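Local atomic coordinates of cellulose-binding protein (Saccharophagus degradans, PDB entry 2YHG), a protein that is of uncertain function but probably binds polysaccharide and, as a nucleoside hydrolase-related protein, may hydrolyse glycosidic bonds, this piece holding its nucleoside hydrolase-like and C-terminal domains. Residues K71-T76 against V111-Y117. Residues are numbered along the deposited sequence; the frame is centred on the assembly and turned at random.
Sequences KSTSNT and VMGQRGY. With EDO (1,2-ethanediol), chain J.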
loop_
_atom_site.group_PDB
_atom_site.type_symbol
_atom_site.label_atom_id
_atom_site.label_comp_id
_atom_site.label_asym_id
_atom_site.label_seq_id
_atom_site.Cartn_x
_atom_site.Cartn_y
_atom_site.Cartn_z
ATOM N N LYS A 71 -24.288 -4.294 -0.435
ATOM C CA LYS A 71 -24.716 -3.616 -1.647
ATOM C C LYS A 71 -25.355 -2.267 -1.444
ATOM O O LYS A 71 -25.590 -1.560 -2.425
ATOM C CB LYS A 71 -25.598 -4.532 -2.495
ATOM C CG LYS A 71 -24.831 -5.697 -3.106
ATOM C CD LYS A 71 -25.653 -6.467 -4.106
ATOM C CE LYS A 71 -24.801 -7.419 -4.888
ATOM N NZ LYS A 71 -25.578 -8.130 -5.946
ATOM N N SER A 72 -25.625 -1.895 -0.204
ATOM C CA SER A 72 -26.204 -0.590 0.108
ATOM C C SER A 72 -25.495 -0.019 1.331
ATOM O O SER A 72 -25.180 -0.756 2.259
ATOM C CB SER A 72 -27.699 -0.759 0.388
ATOM O OG SER A 72 -28.323 0.476 0.703
ATOM N N THR A 73 -25.314 1.288 1.338
ATOM C CA THR A 73 -24.806 1.958 2.519
ATOM C C THR A 73 -25.424 3.378 2.572
ATOM O O THR A 73 -25.911 3.875 1.566
ATOM C CB THR A 73 -23.284 1.981 2.504
ATOM O OG1 THR A 73 -22.835 2.368 3.792
ATOM C CG2 THR A 73 -22.705 2.846 1.418
ATOM N N SER A 74 -25.410 3.965 3.757
ATOM C CA SER A 74 -26.125 5.217 3.968
ATOM C C SER A 74 -25.393 6.286 4.752
ATOM O O SER A 74 -25.834 7.418 4.706
ATOM C CB SER A 74 -27.459 4.975 4.614
ATOM O OG SER A 74 -27.328 4.383 5.868
ATOM N N ASN A 75 -24.367 5.968 5.513
ATOM C CA ASN A 75 -23.708 6.977 6.331
ATOM C C ASN A 75 -22.291 6.512 6.636
ATOM O O ASN A 75 -21.900 5.396 6.260
ATOM C CB ASN A 75 -24.513 7.219 7.621
ATOM C CG ASN A 75 -24.640 5.972 8.448
ATOM O OD1 ASN A 75 -23.628 5.435 8.887
ATOM N ND2 ASN A 75 -25.846 5.443 8.578
ATOM N N THR A 76 -21.507 7.386 7.259
ATOM C CA THR A 76 -20.124 7.125 7.569
ATOM C C THR A 76 -19.881 6.751 9.042
ATOM O O THR A 76 -18.794 6.964 9.571
ATOM C CB THR A 76 -19.190 8.302 7.175
ATOM O OG1 THR A 76 -19.534 9.462 7.932
ATOM C CG2 THR A 76 -19.274 8.617 5.716
ATOM N N VAL A 111 -15.995 10.798 3.718
ATOM C CA VAL A 111 -17.152 11.105 2.899
ATOM C C VAL A 111 -17.800 9.840 2.354
ATOM O O VAL A 111 -17.155 8.783 2.317
ATOM C CB VAL A 111 -16.815 12.084 1.734
ATOM C CG1 VAL A 111 -16.188 13.390 2.265
ATOM C CG2 VAL A 111 -15.894 11.431 0.684
ATOM N N MET A 112 -19.033 9.983 1.878
ATOM C CA MET A 112 -19.731 8.920 1.208
ATOM C C MET A 112 -19.343 8.819 -0.250
ATOM O O MET A 112 -19.301 9.822 -0.957
ATOM C CB MET A 112 -21.224 9.146 1.295
ATOM C CG MET A 112 -21.799 9.056 2.694
ATOM S SD MET A 112 -21.650 7.456 3.494
ATOM C CE MET A 112 -22.670 6.435 2.456
ATOM N N GLY A 113 -19.177 7.600 -0.722
ATOM C CA GLY A 113 -19.072 7.259 -2.127
ATOM C C GLY A 113 -20.387 6.757 -2.666
ATOM O O GLY A 113 -21.463 7.163 -2.222
ATOM N N GLN A 114 -20.325 5.839 -3.627
ATOM C CA GLN A 114 -21.580 5.322 -4.200
ATOM C C GLN A 114 -22.330 4.556 -3.110
ATOM O O GLN A 114 -21.732 3.760 -2.357
ATOM C CB GLN A 114 -21.340 4.396 -5.379
ATOM C CG GLN A 114 -20.438 4.959 -6.477
ATOM C CD GLN A 114 -20.785 6.383 -6.859
ATOM O OE1 GLN A 114 -20.088 7.323 -6.491
ATOM N NE2 GLN A 114 -21.862 6.560 -7.585
ATOM N N ARG A 115 -23.655 4.745 -3.072
ATOM C CA ARG A 115 -24.508 4.128 -2.054
ATOM C C ARG A 115 -25.138 2.833 -2.523
ATOM O O ARG A 115 -25.744 2.138 -1.710
ATOM C CB ARG A 115 -25.569 5.096 -1.584
ATOM C CG ARG A 115 -24.999 6.294 -0.885
ATOM C CD ARG A 115 -26.088 7.254 -0.423
ATOM N NE ARG A 115 -26.811 7.840 -1.547
ATOM C CZ ARG A 115 -28.041 8.328 -1.472
ATOM N NH1 ARG A 115 -28.697 8.249 -0.339
ATOM N NH2 ARG A 115 -28.556 8.995 -2.495
ATOM N N GLY A 116 -25.032 2.531 -3.812
ATOM C CA GLY A 116 -25.535 1.303 -4.398
ATOM C C GLY A 116 -24.439 0.523 -5.064
ATOM O O GLY A 116 -23.271 0.936 -5.088
ATOM N N TYR A 117 -24.809 -0.628 -5.634
ATOM C CA TYR A 117 -23.848 -1.629 -6.059
ATOM C C TYR A 117 -23.392 -1.509 -7.515
ATOM O O TYR A 117 -24.196 -1.411 -8.439
ATOM C CB TYR A 117 -24.455 -3.024 -5.852
ATOM C CG TYR A 117 -23.600 -4.111 -6.453
ATOM C CD1 TYR A 117 -22.381 -4.453 -5.882
ATOM C CD2 TYR A 117 -23.958 -4.747 -7.623
ATOM C CE1 TYR A 117 -21.530 -5.385 -6.484
ATOM C CE2 TYR A 117 -23.135 -5.687 -8.235
ATOM C CZ TYR A 117 -21.899 -5.962 -7.678
ATOM O OH TYR A 117 -20.999 -6.824 -8.285
HETATM C C1 EDO J . -24.778 7.706 -5.523
HETATM O O1 EDO J . -25.168 6.575 -4.763
HETATM C C2 EDO J . -24.270 8.787 -4.613
HETATM O O2 EDO J . -25.296 9.136 -3.685
HETATM O O HOH W 1 -27.357 -1.639 -4.562
HETATM O O HOH W 2 -28.427 1.706 -1.879
#
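Lys-71 crosses one face of the Tyr-117 ring where two loops of the nucleoside hydrolase-like domain run antiparallel. They leave the C-terminal ends of neighbouring strands, 58-64 and 110-112, the latter an edge strand of the Rossmann-like parallel sheet. The rest of the lysine chain is straight past CG and carries CE over the ring centre, 3.8 Å from the centroid in a CH-pi contact; NZ follows over the same face in a cation-pi contact. The Tyr-117 hydroxyl is hydrogen-bonded to Glu-287, which probably helps hold the ring in place.

In the middle a single direct backbone bond joins the loops, Thr-73 N donating to Arg-115 O at 3.2 Å, supplemented by two waters. Water 2 donates to the same oxygen and also bonds Ser-72 OG, while water 1 bridges Lys-71 O and Tyr-117 N, a close pair too badly aimed to bond directly. The Arg-115 side chain passes Thr-73 O with its CB and turns NE to O2 of an ethanediol, probably from the crystallisation liquor, while Arg-115 N donates to O1; Asp-121 also bonds the diol.

At the strand end Met-112 doubles back through turns about its CB-CG and CG-SD bonds and packs its thioether against the backbone of Ser-74 and Asn-75, SD 3.3 Å from Asn-75 C. Its CE meets Thr-73 CG2 tip to tip at 3.7 Å. Thr-76 turns its hydroxyl to Asp-80 and its methyl to the sulfur, with CG2 3.5 Å from Met-112 SD.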